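PDB 1OYZ: protein YibA from Escherichia coli, which is of unknown function but may have oxidoreductase activity, and is built of HEAT-like helical repeats. Local coordinates for residues A[88-96]-A[114-125]. Numbering follows the deposited sequence.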
# COMPACT_ATOMS: atom_id res chain seq x y z
N GLU A 88 -12.52 -22.33 -0.30
CA GLU A 88 -11.89 -21.10 -0.75
C GLU A 88 -12.86 -20.10 -1.39
O GLU A 88 -12.90 -18.93 -1.01
CB GLU A 88 -10.75 -21.43 -1.72
CG GLU A 88 -9.64 -20.38 -1.75
CD GLU A 88 -8.51 -20.69 -2.74
OE1 GLU A 88 -7.67 -19.78 -2.95
OE2 GLU A 88 -8.44 -21.81 -3.30
N ASP A 89 -13.66 -20.55 -2.36
CA ASP A 89 -14.61 -19.65 -2.99
C ASP A 89 -15.60 -19.06 -1.99
O ASP A 89 -15.87 -17.85 -2.02
CB ASP A 89 -15.39 -20.36 -4.10
CG ASP A 89 -14.57 -20.53 -5.37
OD1 ASP A 89 -13.67 -19.70 -5.64
OD2 ASP A 89 -14.84 -21.48 -6.13
N ASN A 90 -16.12 -19.89 -1.09
CA ASN A 90 -17.07 -19.43 -0.09
C ASN A 90 -16.43 -18.38 0.83
O ASN A 90 -17.08 -17.40 1.20
CB ASN A 90 -17.62 -20.59 0.74
CG ASN A 90 -18.50 -21.55 -0.08
OD1 ASN A 90 -19.27 -22.35 0.48
ND2 ASN A 90 -18.39 -21.48 -1.41
N VAL A 91 -15.17 -18.57 1.21
CA VAL A 91 -14.53 -17.61 2.08
C VAL A 91 -14.31 -16.31 1.33
O VAL A 91 -14.56 -15.23 1.86
CB VAL A 91 -13.18 -18.19 2.65
CG1 VAL A 91 -12.32 -17.06 3.27
CG2 VAL A 91 -13.49 -19.24 3.71
N PHE A 92 -13.87 -16.41 0.10
CA PHE A 92 -13.68 -15.22 -0.68
C PHE A 92 -15.02 -14.46 -0.74
O PHE A 92 -15.09 -13.27 -0.46
CB PHE A 92 -13.23 -15.55 -2.07
CG PHE A 92 -12.98 -14.36 -2.88
CD1 PHE A 92 -11.78 -13.70 -2.78
CD2 PHE A 92 -13.99 -13.83 -3.65
CE1 PHE A 92 -11.58 -12.51 -3.44
CE2 PHE A 92 -13.79 -12.63 -4.31
CZ PHE A 92 -12.59 -11.97 -4.21
N ASN A 93 -16.08 -15.16 -1.09
CA ASN A 93 -17.39 -14.53 -1.18
C ASN A 93 -17.79 -13.90 0.12
O ASN A 93 -18.36 -12.81 0.14
CB ASN A 93 -18.42 -15.55 -1.65
CG ASN A 93 -18.19 -15.92 -3.10
OD1 ASN A 93 -18.54 -17.02 -3.53
ND2 ASN A 93 -17.60 -15.00 -3.85
N ILE A 94 -17.46 -14.57 1.22
CA ILE A 94 -17.77 -13.98 2.50
C ILE A 94 -17.03 -12.65 2.67
O ILE A 94 -17.62 -11.67 3.09
CB ILE A 94 -17.41 -14.92 3.65
CG1 ILE A 94 -18.40 -16.10 3.64
CG2 ILE A 94 -17.44 -14.17 4.98
CD1 ILE A 94 -18.05 -17.22 4.58
N LEU A 95 -15.75 -12.60 2.32
CA LEU A 95 -14.97 -11.37 2.48
C LEU A 95 -15.43 -10.26 1.54
O LEU A 95 -15.52 -9.08 1.91
CB LEU A 95 -13.49 -11.65 2.23
CG LEU A 95 -12.51 -12.13 3.31
CD1 LEU A 95 -13.23 -12.48 4.56
CD2 LEU A 95 -11.67 -13.30 2.79
N ASN A 96 -15.66 -10.64 0.30
CA ASN A 96 -16.11 -9.72 -0.75
C ASN A 96 -17.40 -9.04 -0.28
O ASN A 96 -17.56 -7.81 -0.38
CB ASN A 96 -16.35 -10.53 -2.03
CG ASN A 96 -16.94 -9.71 -3.14
OD1 ASN A 96 -18.01 -10.03 -3.61
ND2 ASN A 96 -16.24 -8.66 -3.58
N SER A 114 -8.09 -8.44 3.24
CA SER A 114 -8.10 -9.90 3.19
C SER A 114 -8.45 -10.42 1.78
O SER A 114 -7.87 -11.43 1.35
CB SER A 114 -9.06 -10.48 4.25
OG SER A 114 -8.58 -10.25 5.58
N THR A 115 -9.35 -9.77 1.02
CA THR A 115 -9.63 -10.30 -0.33
C THR A 115 -8.37 -10.14 -1.20
O THR A 115 -8.14 -10.93 -2.13
CB THR A 115 -10.82 -9.59 -1.13
OG1 THR A 115 -10.51 -8.21 -1.33
CG2 THR A 115 -12.19 -9.74 -0.41
N ALA A 116 -7.55 -9.13 -0.88
CA ALA A 116 -6.31 -8.88 -1.62
C ALA A 116 -5.34 -10.03 -1.33
O ALA A 116 -4.74 -10.60 -2.24
CB ALA A 116 -5.70 -7.53 -1.17
N GLN A 117 -5.21 -10.37 -0.04
CA GLN A 117 -4.35 -11.45 0.38
C GLN A 117 -4.73 -12.72 -0.39
O GLN A 117 -3.89 -13.36 -1.01
CB GLN A 117 -4.53 -11.73 1.86
CG GLN A 117 -4.32 -10.56 2.78
CD GLN A 117 -2.87 -10.23 2.98
OE1 GLN A 117 -2.49 -9.72 4.04
NE2 GLN A 117 -2.04 -10.50 1.97
N ARG A 118 -6.02 -13.06 -0.35
CA ARG A 118 -6.49 -14.27 -1.01
C ARG A 118 -6.27 -14.25 -2.53
O ARG A 118 -5.97 -15.28 -3.13
CB ARG A 118 -7.99 -14.49 -0.70
CG ARG A 118 -8.33 -14.51 0.79
CD ARG A 118 -9.04 -15.82 1.22
NE ARG A 118 -8.21 -16.99 0.91
CZ ARG A 118 -7.44 -17.64 1.77
NH1 ARG A 118 -7.37 -17.27 3.04
NH2 ARG A 118 -6.70 -18.66 1.34
N CYS A 119 -6.40 -13.08 -3.15
CA CYS A 119 -6.21 -12.99 -4.59
C CYS A 119 -4.75 -13.27 -4.95
O CYS A 119 -4.44 -14.01 -5.89
CB CYS A 119 -6.62 -11.61 -5.09
SG CYS A 119 -6.64 -11.44 -6.91
N LYS A 120 -3.84 -12.67 -4.18
CA LYS A 120 -2.45 -12.89 -4.46
C LYS A 120 -2.15 -14.40 -4.46
O LYS A 120 -1.45 -14.89 -5.35
CB LYS A 120 -1.59 -12.17 -3.44
CG LYS A 120 -0.17 -12.00 -3.89
CD LYS A 120 0.60 -11.15 -2.90
CE LYS A 120 1.99 -10.83 -3.42
NZ LYS A 120 2.71 -9.94 -2.46
N LYS A 121 -2.69 -15.13 -3.49
CA LYS A 121 -2.46 -16.57 -3.44
C LYS A 121 -3.23 -17.34 -4.53
O LYS A 121 -2.90 -18.48 -4.84
CB LYS A 121 -2.84 -17.14 -2.06
CG LYS A 121 -2.11 -16.53 -0.86
CD LYS A 121 -2.00 -17.55 0.29
CE LYS A 121 -2.42 -16.98 1.65
NZ LYS A 121 -3.85 -16.53 1.69
N ASN A 122 -4.26 -16.73 -5.09
CA ASN A 122 -5.04 -17.41 -6.11
C ASN A 122 -5.74 -16.35 -6.94
O ASN A 122 -6.85 -15.90 -6.64
CB ASN A 122 -6.05 -18.37 -5.46
CG ASN A 122 -6.74 -19.27 -6.47
OD1 ASN A 122 -7.59 -20.09 -6.11
ND2 ASN A 122 -6.36 -19.13 -7.74
N PRO A 123 -5.06 -15.92 -8.02
CA PRO A 123 -5.48 -14.91 -8.99
C PRO A 123 -6.85 -15.12 -9.64
O PRO A 123 -7.37 -14.21 -10.29
CB PRO A 123 -4.35 -14.95 -10.01
CG PRO A 123 -3.18 -15.32 -9.19
CD PRO A 123 -3.70 -16.40 -8.32
N ILE A 124 -7.45 -16.30 -9.51
CA ILE A 124 -8.75 -16.49 -10.13
C ILE A 124 -9.75 -15.43 -9.65
O ILE A 124 -10.76 -15.18 -10.31
CB ILE A 124 -9.36 -17.87 -9.82
CG1 ILE A 124 -9.64 -18.00 -8.31
CG2 ILE A 124 -8.44 -18.97 -10.34
CD1 ILE A 124 -10.47 -19.23 -7.91
N TYR A 125 -9.46 -14.82 -8.50
CA TYR A 125 -10.33 -13.81 -7.90
C TYR A 125 -10.13 -12.37 -8.39
O TYR A 125 -10.88 -11.48 -8.00
CB TYR A 125 -10.18 -13.86 -6.37
CG TYR A 125 -10.54 -15.21 -5.75
CD1 TYR A 125 -11.80 -15.78 -5.95
CD2 TYR A 125 -9.60 -15.94 -5.00
CE1 TYR A 125 -12.12 -17.03 -5.42
CE2 TYR A 125 -9.92 -17.21 -4.47
CZ TYR A 125 -11.19 -17.74 -4.69
OH TYR A 125 -11.54 -18.97 -4.18
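F92 turns its ring away from its own backbone N (chi1 -178°), which carries it out from helix 88-96 to meet the ring of Y125, whose own CG lies anti to the carbonyl carbon. The two rings form an offset stack: their planes are 4° apart and their centroids 4.2 Å from each other. Because the side chains run past one another in opposite directions, each CB lies over the partner ring, giving two CH-pi contacts; Y125 CB comes within 3.5 Å of F92 CE1. The far face of the Y125 ring is covered by I124 CG1, so the phenol is sandwiched between its chain neighbour and F92. Its hydroxyl donates to D89 OD1 at 2.7 Å, reaching the carboxylate from above its plane rather than within it, while E88 OE1 lies at the ring's edge and CG of the same residue is 3.4 Å from Y125 OH. Further along, the helices meet directly. Segments 88-96 and 114-121 are roughly antiparallel, with the axes of these short segments at 148° and 9.6 Å apart at closest approach, consistent with a HEAT-type helical hairpin in this all-helical solenoid. Here T115 CG2 packs against L95 CB at 3.5 Å, and T115 CB approaches the F92 ring obliquely; T115 OG1 has its hydrogen-bond partners outside the pair, I112 O and Q132 OE1. The aliphatic chain of R118 lies across L95 and V91 at about a right angle, its CD 4.0 Å from L95 CD2. R118 is buried, and its NH1 hydrogen-bonds to L78 O and I81 O, tying the hairpin to helix 68-80 and the turn after it. The next helix, 126-136, also touches the pair, K128 on F92 and I129 on T115.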